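Local coordinates for protein putative hydrolase (Chromobacterium violaceum, PDB 3MCW) that is a putative hydrolase of the isochorismatase family whose substrate is not established, probably related to the nicotinamidases, at residues 15-20 with 39-44; 103-108 with 137-142; 116-121 with 125-130; 130-135 with 172-177. All blocks are in the same frame, centred on the assembly; numbering follows the deposited sequence. Where two conformers were deposited one is given.

Contact 1 (15-20 with 39-44); sequences LLLIDM and QACAGL
L15, L17 and M20 face C41 and L44 in a buried contact that has no hydrogen bond across it and rests on apolar side chains and sulfur. The leucines meet at one end. L15 carries its CG anti to the backbone N (chi1 -177°), which sends both methyls forward to the helix: CD1 lies 4.1 Å from L44 CB, while CD2 comes to 3.8 Å from L44 C and so rests on the helix backbone as well. The two side chains cross at about a right angle, and the far end of L44 continues onto I187 and L188 of helix 184-191.

Strand 14-18 and helix 37-51 are the first two elements of a right-handed beta-alpha-beta unit completed by strand 55-60, within the central parallel sheet of the isochorismatase fold. L16 and I18 turn to the other face of that sheet, and the strand leads into D19, whose OD2 forms a salt bridge with K93.

At the other end the contacts run through sulfur. C41 directs SG between two side chains of the opposing segment, with L17 CD2 at 4.3 Å and CE of M20, a selenomethionine, at 3.9 Å. M20 follows the strand, and in the conformer described its chain folds at both chi2 (-70°) and chi3 (-82°), carrying the terminal methyl back to the cysteine.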
loop_
_atom_site.group_PDB
_atom_site.type_symbol
_atom_site.label_atom_id
_atom_site.label_comp_id
_atom_site.label_asym_id
_atom_site.label_seq_id
_atom_site.Cartn_x
_atom_site.Cartn_y
_atom_site.Cartn_z
ATOM N N LEU A 15 -17.457 6.959 -7.711
ATOM C CA LEU A 15 -16.555 7.969 -7.099
ATOM C C LEU A 15 -16.372 7.662 -5.649
ATOM O O LEU A 15 -17.352 7.580 -4.892
ATOM C CB LEU A 15 -17.173 9.363 -7.262
ATOM C CG LEU A 15 -16.311 10.513 -6.743
ATOM C CD1 LEU A 15 -15.008 10.680 -7.535
ATOM C CD2 LEU A 15 -17.130 11.813 -6.801
ATOM N N LEU A 16 -15.118 7.451 -5.249
ATOM C CA LEU A 16 -14.723 7.107 -3.903
ATOM C C LEU A 16 -13.864 8.230 -3.340
ATOM O O LEU A 16 -12.720 8.410 -3.785
ATOM C CB LEU A 16 -13.932 5.782 -3.925
ATOM C CG LEU A 16 -13.652 5.150 -2.571
ATOM C CD1 LEU A 16 -14.927 4.614 -1.952
ATOM C CD2 LEU A 16 -12.627 4.015 -2.737
ATOM N N LEU A 17 -14.433 9.029 -2.445
ATOM C CA LEU A 17 -13.759 10.206 -1.853
ATOM C C LEU A 17 -13.238 9.848 -0.476
ATOM O O LEU A 17 -14.025 9.518 0.399
ATOM C CB LEU A 17 -14.722 11.388 -1.776
ATOM C CG LEU A 17 -15.170 11.969 -3.104
ATOM C CD1 LEU A 17 -16.168 13.127 -2.874
ATOM C CD2 LEU A 17 -13.998 12.405 -3.946
ATOM N N ILE A 18 -11.929 9.954 -0.284
ATOM C CA ILE A 18 -11.275 9.439 0.914
ATOM C C ILE A 18 -10.863 10.524 1.899
ATOM O O ILE A 18 -9.980 11.341 1.623
ATOM C CB ILE A 18 -10.108 8.532 0.508
ATOM C CG1 ILE A 18 -10.636 7.326 -0.288
ATOM C CG2 ILE A 18 -9.249 8.167 1.759
ATOM C CD1 ILE A 18 -9.505 6.494 -0.884
ATOM N N ASP A 19 -11.508 10.496 3.049
ATOM C CA ASP A 19 -11.042 11.157 4.250
ATOM C C ASP A 19 -10.877 12.682 4.139
ATOM O O ASP A 19 -10.018 13.269 4.785
ATOM C CB ASP A 19 -9.730 10.536 4.769
ATOM C CG ASP A 19 -9.844 9.094 5.172
ATOM O OD1 ASP A 19 -10.932 8.516 5.179
ATOM O OD2 ASP A 19 -8.760 8.494 5.466
HETATM N N MSE A 20 -11.750 13.310 3.372
HETATM C CA MSE A 20 -11.691 14.759 3.133
HETATM C C MSE A 20 -12.388 15.487 4.276
HETATM O O MSE A 20 -13.452 16.064 4.112
HETATM C CB MSE A 20 -12.270 15.099 1.771
HETATM C CG MSE A 20 -11.354 14.652 0.658
HETATM SE SE MSE A 20 -9.712 15.694 0.537
HETATM C CE MSE A 20 -10.719 17.100 -0.500
ATOM N N GLN A 39 -11.282 21.780 -4.625
ATOM C CA GLN A 39 -12.075 22.207 -5.760
ATOM C C GLN A 39 -12.165 21.136 -6.832
ATOM O O GLN A 39 -13.213 20.953 -7.439
ATOM C CB GLN A 39 -11.507 23.506 -6.315
ATOM C CG GLN A 39 -11.849 24.697 -5.443
ATOM N N ALA A 40 -11.084 20.395 -7.074
ATOM C CA ALA A 40 -11.111 19.308 -8.052
ATOM C C ALA A 40 -12.082 18.225 -7.577
ATOM O O ALA A 40 -12.891 17.717 -8.330
ATOM C CB ALA A 40 -9.719 18.733 -8.264
ATOM N N CYS A 41 -12.009 17.878 -6.294
ATOM C CA CYS A 41 -12.945 16.904 -5.696
ATOM C C CYS A 41 -14.385 17.392 -5.769
ATOM O O CYS A 41 -15.279 16.617 -6.095
ATOM C CB CYS A 41 -12.608 16.557 -4.273
ATOM S SG CYS A 41 -11.104 15.579 -4.081
ATOM N N ALA A 42 -14.621 18.668 -5.490
ATOM C CA ALA A 42 -15.983 19.237 -5.570
ATOM C C ALA A 42 -16.527 19.129 -6.984
ATOM O O ALA A 42 -17.686 18.847 -7.175
ATOM C CB ALA A 42 -15.988 20.686 -5.106
ATOM N N GLY A 43 -15.669 19.353 -7.984
ATOM C CA GLY A 43 -16.088 19.250 -9.381
ATOM C C GLY A 43 -16.486 17.820 -9.739
ATOM O O GLY A 43 -17.465 17.590 -10.442
ATOM N N LEU A 44 -15.716 16.847 -9.263
ATOM C CA LEU A 44 -16.042 15.451 -9.498
ATOM C C LEU A 44 -17.371 15.097 -8.794
ATOM O O LEU A 44 -18.256 14.489 -9.389
ATOM C CB LEU A 44 -14.935 14.529 -9.007
ATOM C CG LEU A 44 -13.619 14.585 -9.779
ATOM C CD1 LEU A 44 -12.537 13.818 -8.997
ATOM C CD2 LEU A 44 -13.793 14.045 -11.175
#

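Contact 2 (103-108 with 137-142); sequences GLEALL and LGFAVC
E105, two residues past the N-cap glycine G103, reaches L137 and F139 with an extended side chain. Having CG anti to the backbone N (chi1 -177°) directs the chain along both: CG meets the edge of the phenylalanine ring near its plane, 4.1 Å from CZ, and the carboxylate beyond it lies against the two methyls of L137, with OE2 3.8 Å from CD2. The carboxylate is turned 72° from the ring. Its polar partner is R109, one helical turn on, which forms a salt bridge with OE2 and also donates to the carbonyl O of L137, so one guanidinium ties E105 to the L137 carbonyl.

L108, the next residue to touch, brings two carbons to the same ring, CD1 at 3.6 Å and CB at 3.7 Å from F139 CE1. The ring thus packs against both E105 and L108. G138, with phi 99°, forms a Schellman motif after helix 123-136 and turns the chain toward strand 140-149.

L137 also packs on I100 of the second subunit. Inward, L108 and F139 both touch L116 of strand 115-121, the strand that pairs with A140 and C142, while L104 and L108 cover I56 of strand 55-60.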
loop_
_atom_site.group_PDB
_atom_site.type_symbol
_atom_site.label_atom_id
_atom_site.label_comp_id
_atom_site.label_asym_id
_atom_site.label_seq_id
_atom_site.Cartn_x
_atom_site.Cartn_y
_atom_site.Cartn_z
ATOM N N GLY A 103 -17.509 -3.010 5.046
ATOM C CA GLY A 103 -18.182 -3.799 4.045
ATOM C C GLY A 103 -17.917 -3.313 2.636
ATOM O O GLY A 103 -18.748 -3.547 1.750
ATOM N N LEU A 104 -16.788 -2.632 2.390
ATOM C CA LEU A 104 -16.686 -1.968 1.090
ATOM C C LEU A 104 -16.613 -2.939 -0.065
ATOM O O LEU A 104 -17.329 -2.793 -1.062
ATOM C CB LEU A 104 -15.491 -1.003 1.076
ATOM C CG LEU A 104 -15.239 -0.270 -0.252
ATOM C CD1 LEU A 104 -16.411 0.595 -0.695
ATOM C CD2 LEU A 104 -13.962 0.558 -0.157
ATOM N N GLU A 105 -15.710 -3.911 0.019
ATOM C CA GLU A 105 -15.539 -4.826 -1.096
ATOM C C GLU A 105 -16.840 -5.572 -1.437
ATOM O O GLU A 105 -17.240 -5.651 -2.607
ATOM C CB GLU A 105 -14.418 -5.842 -0.851
ATOM C CG GLU A 105 -14.196 -6.746 -2.041
ATOM C CD GLU A 105 -13.151 -7.832 -1.837
ATOM O OE1 GLU A 105 -12.588 -7.947 -0.735
ATOM O OE2 GLU A 105 -12.905 -8.565 -2.812
ATOM N N ALA A 106 -17.501 -6.098 -0.401
ATOM C CA ALA A 106 -18.733 -6.841 -0.656
ATOM C C ALA A 106 -19.819 -5.950 -1.263
ATOM O O ALA A 106 -20.587 -6.387 -2.115
ATOM C CB ALA A 106 -19.211 -7.521 0.624
ATOM N N LEU A 107 -19.917 -4.707 -0.804
ATOM C CA LEU A 107 -20.898 -3.775 -1.347
ATOM C C LEU A 107 -20.627 -3.506 -2.824
ATOM O O LEU A 107 -21.536 -3.503 -3.663
ATOM C CB LEU A 107 -20.867 -2.467 -0.522
ATOM C CG LEU A 107 -21.793 -1.386 -1.045
ATOM C CD1 LEU A 107 -23.247 -1.789 -0.875
ATOM C CD2 LEU A 107 -21.480 -0.039 -0.377
ATOM N N LEU A 108 -19.362 -3.242 -3.165
ATOM C CA LEU A 108 -19.007 -2.993 -4.553
ATOM C C LEU A 108 -19.355 -4.185 -5.445
ATOM O O LEU A 108 -19.966 -4.031 -6.502
ATOM C CB LEU A 108 -17.515 -2.645 -4.660
ATOM C CG LEU A 108 -17.044 -1.360 -3.959
ATOM C CD1 LEU A 108 -15.527 -1.238 -4.041
ATOM C CD2 LEU A 108 -17.694 -0.129 -4.583
ATOM N N LEU A 137 -7.195 -6.415 -5.484
ATOM C CA LEU A 137 -8.480 -7.118 -5.391
ATOM C C LEU A 137 -9.160 -7.258 -6.758
ATOM O O LEU A 137 -10.167 -7.951 -6.868
ATOM C CB LEU A 137 -9.416 -6.410 -4.404
ATOM C CG LEU A 137 -9.042 -6.553 -2.919
ATOM C CD1 LEU A 137 -9.894 -5.610 -2.075
ATOM C CD2 LEU A 137 -9.171 -7.999 -2.419
ATOM N N GLY A 138 -8.660 -6.597 -7.786
ATOM C CA GLY A 138 -9.184 -6.699 -9.142
ATOM C C GLY A 138 -10.111 -5.596 -9.594
ATOM O O GLY A 138 -10.771 -5.723 -10.599
ATOM N N PHE A 139 -10.195 -4.514 -8.830
ATOM C CA PHE A 139 -10.958 -3.333 -9.265
ATOM C C PHE A 139 -10.133 -2.555 -10.265
ATOM O O PHE A 139 -8.903 -2.515 -10.218
ATOM C CB PHE A 139 -11.293 -2.458 -8.060
ATOM C CG PHE A 139 -12.246 -3.119 -7.138
ATOM C CD1 PHE A 139 -13.598 -3.020 -7.357
ATOM C CD2 PHE A 139 -11.813 -3.825 -6.032
ATOM C CE1 PHE A 139 -14.490 -3.660 -6.544
ATOM C CE2 PHE A 139 -12.708 -4.486 -5.193
ATOM C CZ PHE A 139 -14.054 -4.410 -5.467
ATOM N N ALA A 140 -10.833 -1.932 -11.217
ATOM C CA ALA A 140 -10.251 -1.029 -12.224
ATOM C C ALA A 140 -10.297 0.377 -11.623
ATOM O O ALA A 140 -11.362 0.966 -11.500
ATOM C CB ALA A 140 -11.037 -1.099 -13.491
ATOM N N VAL A 141 -9.138 0.905 -11.266
ATOM C CA VAL A 141 -9.057 2.147 -10.513
ATOM C C VAL A 141 -8.452 3.264 -11.347
ATOM O O VAL A 141 -7.392 3.104 -11.952
ATOM C CB VAL A 141 -8.193 1.987 -9.241
ATOM C CG1 VAL A 141 -8.108 3.289 -8.495
ATOM C CG2 VAL A 141 -8.713 0.848 -8.389
ATOM N N CYS A 142 -9.157 4.397 -11.378
ATOM C CA CYS A 142 -8.603 5.673 -11.898
ATOM C C CYS A 142 -8.371 6.554 -10.699
ATOM O O CYS A 142 -9.293 6.864 -9.953
ATOM C CB CYS A 142 -9.557 6.432 -12.831
ATOM S SG CYS A 142 -9.984 5.576 -14.333
#

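Contact 3 (116-121 with 125-130). With EDO (1,2-ethanediol), chain I.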
loop_
_atom_site.group_PDB
_atom_site.type_symbol
_atom_site.label_atom_id
_atom_site.label_comp_id
_atom_site.label_asym_id
_atom_site.label_seq_id
_atom_site.Cartn_x
_atom_site.Cartn_y
_atom_site.Cartn_z
ATOM N N LEU A 116 -13.624 2.151 -10.255
ATOM C CA LEU A 116 -13.577 3.149 -9.195
ATOM C C LEU A 116 -12.774 4.371 -9.662
ATOM O O LEU A 116 -11.751 4.224 -10.320
ATOM C CB LEU A 116 -12.885 2.572 -7.942
ATOM C CG LEU A 116 -13.410 1.209 -7.454
ATOM C CD1 LEU A 116 -12.636 0.764 -6.235
ATOM C CD2 LEU A 116 -14.936 1.274 -7.152
ATOM N N VAL A 117 -13.252 5.552 -9.252
ATOM C CA VAL A 117 -12.539 6.810 -9.450
ATOM C C VAL A 117 -12.258 7.330 -8.062
ATOM O O VAL A 117 -13.182 7.582 -7.287
ATOM C CB VAL A 117 -13.396 7.815 -10.269
ATOM C CG1 VAL A 117 -12.693 9.159 -10.350
ATOM C CG2 VAL A 117 -13.657 7.205 -11.658
ATOM N N VAL A 118 -10.984 7.466 -7.716
ATOM C CA VAL A 118 -10.568 7.729 -6.351
ATOM C C VAL A 118 -9.918 9.091 -6.230
ATOM O O VAL A 118 -9.088 9.487 -7.064
ATOM C CB VAL A 118 -9.570 6.641 -5.843
ATOM C CG1 VAL A 118 -9.093 6.913 -4.476
ATOM C CG2 VAL A 118 -10.237 5.238 -5.937
ATOM N N ALA A 119 -10.251 9.788 -5.145
ATOM C CA ALA A 119 -9.572 11.054 -4.795
ATOM C C ALA A 119 -9.639 11.200 -3.304
ATOM O O ALA A 119 -10.454 10.583 -2.650
ATOM C CB ALA A 119 -10.223 12.244 -5.496
ATOM N N GLY A 120 -8.769 12.021 -2.740
ATOM C CA GLY A 120 -8.822 12.355 -1.334
ATOM C C GLY A 120 -7.445 12.537 -0.726
ATOM O O GLY A 120 -6.491 12.934 -1.412
ATOM N N VAL A 121 -7.353 12.271 0.565
ATOM C CA VAL A 121 -6.161 12.636 1.313
ATOM C C VAL A 121 -5.832 11.523 2.310
ATOM O O VAL A 121 -6.752 10.909 2.901
ATOM C CB VAL A 121 -6.378 13.999 2.018
ATOM C CG1 VAL A 121 -7.588 13.923 2.984
ATOM C CG2 VAL A 121 -5.118 14.493 2.727
ATOM N N ASN A 125 -0.733 7.956 2.128
ATOM C CA ASN A 125 -1.154 7.213 3.296
ATOM C C ASN A 125 -2.479 6.497 2.991
ATOM O O ASN A 125 -2.447 5.445 2.346
ATOM C CB ASN A 125 -1.099 8.058 4.563
ATOM C CG ASN A 125 -1.187 7.193 5.802
ATOM O OD1 ASN A 125 -0.985 5.975 5.742
ATOM N ND2 ASN A 125 -1.417 7.804 6.919
ATOM N N SER A 126 -3.627 7.033 3.397
ATOM C CA SER A 126 -4.870 6.306 3.199
ATOM C C SER A 126 -5.279 6.136 1.750
ATOM O O SER A 126 -5.893 5.121 1.400
ATOM C CB SER A 126 -5.990 6.937 4.015
ATOM O OG SER A 126 -5.797 6.710 5.405
ATOM N N VAL A 127 -4.994 7.122 0.892
ATOM C CA VAL A 127 -5.318 6.949 -0.526
ATOM C C VAL A 127 -4.483 5.787 -1.108
ATOM O O VAL A 127 -5.029 4.858 -1.671
ATOM C CB VAL A 127 -5.111 8.226 -1.341
ATOM C CG1 VAL A 127 -5.287 7.973 -2.794
ATOM C CG2 VAL A 127 -6.093 9.334 -0.866
ATOM N N GLU A 128 -3.170 5.821 -0.916
ATOM C CA GLU A 128 -2.309 4.765 -1.420
ATOM C C GLU A 128 -2.691 3.400 -0.823
ATOM O O GLU A 128 -2.713 2.418 -1.579
ATOM C CB GLU A 128 -0.858 5.103 -1.150
ATOM C CG GLU A 128 0.101 4.031 -1.622
ATOM C CD GLU A 128 1.519 4.498 -1.856
ATOM O OE1 GLU A 128 1.833 5.684 -1.653
ATOM O OE2 GLU A 128 2.282 3.596 -2.235
ATOM N N ALA A 129 -2.963 3.327 0.462
ATOM C CA ALA A 129 -3.319 2.027 1.062
ATOM C C ALA A 129 -4.571 1.461 0.409
ATOM O O ALA A 129 -4.673 0.269 0.087
ATOM C CB ALA A 129 -3.545 2.178 2.566
ATOM N N THR A 130 -5.557 2.337 0.183
ATOM C CA THR A 130 -6.812 1.939 -0.419
ATOM C C THR A 130 -6.638 1.524 -1.866
ATOM O O THR A 130 -7.204 0.520 -2.306
ATOM C CB THR A 130 -7.847 3.064 -0.255
ATOM O OG1 THR A 130 -8.089 3.330 1.127
ATOM C CG2 THR A 130 -9.159 2.704 -0.892
HETATM C C1 EDO I . -3.465 12.775 6.929
HETATM O O1 EDO I . -4.080 12.624 8.212
HETATM C C2 EDO I . -2.096 12.151 6.950
HETATM O O2 EDO I . -2.147 10.805 6.529
#
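V127 drives a methyl onto bare backbone: its CG2 lies 3.5 Å from both G120 C and V121 N, directly against the peptide that joins them. G120 has a positive phi, at which a CB would be jammed against the carbonyl O of A119; the axes of strand and helix approach to 7.3 Å. The other branch of V127, CG1, is anti to the backbone N and meets V118 CG1 at 4.3 Å.

Within its first turns the helix widens into a pi-type turn at 125-127. S126 O is then gripped twice, by T130 N and by T130 OG1 at 2.8 Å, the two donors arriving from opposite faces of its plane. N125 ND2 donates an almost straight bond (167°) to O2 of a 1,2-ethanediol, probably from the crystallisation liquor, and another to E177 of the second subunit.

S126 OG bonds to K93 NZ and weakly to D19, a trio that probably corresponds to the Asp-Lys-Cys triad of related cysteine hydrolases, with serine in the nucleophile's place. Strand and helix run nearly antiparallel (149°) as the first half of a beta-alpha-beta crossover to strand 140-149, whose L143 touches V127, while V118 also meets I18 of strand 14-18.

Contact 4 (130-135 with 172-177); sequences TVRMAG and ANLDGE
R132 and L174 bring the backbones of the two segments closest, their CA atoms 7.1 Å apart. Segment 130-135 is unbroken helix, with A134 N bonded to T130 O and G135 N to V131 O. By contrast, 172-174 is the last turn of helix 163-174: D175 leaves helical geometry with psi 137°, and G176 takes a positive phi of 80°, so the chain swings away toward strand 180-182. D175 OD1 accepts from V181 N in that strand.

The side chains meet chiefly through one methyl. L174 CD2 fits between two neighbouring residues of the facing helix, 3.7 Å from R132 CG and 4.0 Å from V131 CG1. It thus rests on the aliphatic base of the arginine, the two side chains crossing at about a right angle. Farther out, R132 is extended from CG to NE and carries its guanidinium past N173, where NH2 comes to 3.9 Å from N173 CB; the guanidinium and the amide are turned 65° apart and are not hydrogen-bonded to each other. NH2 is instead held by a salt bridge to E128 and a hydrogen bond to S124 O of the second subunit, which fixes the arginine at the subunit interface.

Underneath, V131 touches V141 and L174 touches L143, both on strand 140-149. Two helices side by side on one face of a parallel sheet form an outer layer of the alpha/beta/alpha sandwich of the isochorismatase family, and here that layer also meets the dimer partner.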
loop_
_atom_site.group_PDB
_atom_site.type_symbol
_atom_site.label_atom_id
_atom_site.label_comp_id
_atom_site.label_asym_id
_atom_site.label_seq_id
_atom_site.Cartn_x
_atom_site.Cartn_y
_atom_site.Cartn_z
ATOM N N THR A 130 -5.557 2.337 0.183
ATOM C CA THR A 130 -6.812 1.939 -0.419
ATOM C C THR A 130 -6.638 1.524 -1.866
ATOM O O THR A 130 -7.204 0.520 -2.306
ATOM C CB THR A 130 -7.847 3.064 -0.255
ATOM O OG1 THR A 130 -8.089 3.330 1.127
ATOM C CG2 THR A 130 -9.159 2.704 -0.892
ATOM N N VAL A 131 -5.884 2.308 -2.635
ATOM C CA VAL A 131 -5.688 2.014 -4.043
ATOM C C VAL A 131 -4.880 0.741 -4.257
ATOM O O VAL A 131 -5.188 -0.049 -5.136
ATOM C CB VAL A 131 -5.071 3.219 -4.799
ATOM C CG1 VAL A 131 -4.722 2.856 -6.214
ATOM C CG2 VAL A 131 -6.027 4.399 -4.764
ATOM N N ARG A 132 -3.823 0.534 -3.468
ATOM C CA ARG A 132 -3.035 -0.694 -3.629
ATOM C C ARG A 132 -3.942 -1.901 -3.410
ATOM O O ARG A 132 -3.876 -2.863 -4.188
ATOM C CB ARG A 132 -1.826 -0.743 -2.713
ATOM C CG ARG A 132 -0.690 0.172 -3.111
ATOM C CD ARG A 132 0.542 -0.058 -2.248
ATOM N NE ARG A 132 1.668 0.825 -2.525
ATOM C CZ ARG A 132 2.909 0.415 -2.794
ATOM N NH1 ARG A 132 3.228 -0.845 -2.959
ATOM N NH2 ARG A 132 3.877 1.320 -2.803
HETATM N N MSE A 133 -4.745 -1.878 -2.354
HETATM C CA MSE A 133 -5.674 -3.004 -2.136
HETATM C C MSE A 133 -6.704 -3.112 -3.226
HETATM O O MSE A 133 -6.979 -4.215 -3.707
HETATM C CB MSE A 133 -6.369 -2.943 -0.777
HETATM C CG MSE A 133 -5.503 -3.363 0.307
HETATM SE SE MSE A 133 -6.442 -3.679 1.995
HETATM C CE MSE A 133 -7.713 -5.046 1.439
ATOM N N ALA A 134 -7.296 -1.991 -3.638
ATOM C CA ALA A 134 -8.297 -2.051 -4.705
ATOM C C ALA A 134 -7.760 -2.709 -5.963
ATOM O O ALA A 134 -8.423 -3.562 -6.562
ATOM C CB ALA A 134 -8.832 -0.654 -5.015
ATOM N N GLY A 135 -6.591 -2.277 -6.409
ATOM C CA GLY A 135 -6.034 -2.835 -7.624
ATOM C C GLY A 135 -5.740 -4.326 -7.474
ATOM O O GLY A 135 -6.076 -5.142 -8.337
ATOM N N ALA A 172 4.014 7.379 -8.948
ATOM C CA ALA A 172 4.833 6.495 -9.764
ATOM C C ALA A 172 4.714 5.038 -9.311
ATOM O O ALA A 172 4.700 4.138 -10.148
ATOM C CB ALA A 172 6.276 6.948 -9.751
ATOM N N ASN A 173 4.689 4.814 -8.009
ATOM C CA ASN A 173 4.516 3.450 -7.485
ATOM C C ASN A 173 3.133 2.884 -7.772
ATOM O O ASN A 173 2.984 1.675 -7.934
ATOM C CB ASN A 173 4.814 3.410 -5.983
ATOM C CG ASN A 173 6.332 3.512 -5.652
ATOM O OD1 ASN A 173 7.193 3.258 -6.513
ATOM N ND2 ASN A 173 6.626 3.925 -4.448
ATOM N N LEU A 174 2.131 3.747 -7.834
ATOM C CA LEU A 174 0.758 3.327 -8.049
ATOM C C LEU A 174 0.410 3.089 -9.514
ATOM O O LEU A 174 -0.345 2.162 -9.828
ATOM C CB LEU A 174 -0.202 4.347 -7.435
ATOM C CG LEU A 174 -0.238 4.383 -5.920
ATOM C CD1 LEU A 174 -1.028 5.568 -5.403
ATOM C CD2 LEU A 174 -0.859 3.070 -5.372
ATOM N N ASP A 175 0.892 3.952 -10.408
ATOM C CA ASP A 175 0.494 3.915 -11.798
ATOM C C ASP A 175 0.945 2.625 -12.451
ATOM O O ASP A 175 2.075 2.167 -12.260
ATOM C CB ASP A 175 1.059 5.106 -12.587
ATOM C CG ASP A 175 0.474 5.171 -13.960
ATOM O OD1 ASP A 175 -0.773 5.262 -14.091
ATOM O OD2 ASP A 175 1.230 5.021 -14.973
ATOM N N GLY A 176 0.050 2.043 -13.256
ATOM C CA GLY A 176 0.318 0.798 -13.992
ATOM C C GLY A 176 0.145 -0.423 -13.083
ATOM O O GLY A 176 -0.647 -1.318 -13.364
ATOM N N GLU A 177 0.853 -0.463 -11.977
ATOM C CA GLU A 177 0.853 -1.618 -11.114
ATOM C C GLU A 177 -0.464 -1.788 -10.368
ATOM O O GLU A 177 -0.891 -2.907 -10.108
ATOM C CB GLU A 177 2.035 -1.515 -10.135
ATOM C CG GLU A 177 2.397 -2.773 -9.409
ATOM C CD GLU A 177 3.104 -3.832 -10.252
ATOM O OE1 GLU A 177 3.223 -3.659 -11.490
ATOM O OE2 GLU A 177 3.554 -4.860 -9.670
#

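Overall arrangement
From the N terminus, contact 1 closes first, joining strand 14-18 to helix 37-51 on one face of the parallel sheet. The other three lie across the sheet from that helix. Contact 2 opens at 103-108, and contact 3 begins and ends before the chain returns at 137-142, so contact 3 is enclosed by contact 2. Contact 4 crosses contact 2: it starts at 130-135, inside that loop, and closes beyond it at 172-177. Contacts 3 and 4 share T130 and helix 123-136. Strands 14-18, 115-121 and 140-149 lie side by side, linking contacts 1, 3 and 2 through backbone hydrogen bonds, while contacts 2, 3 and 4 reach the second subunit.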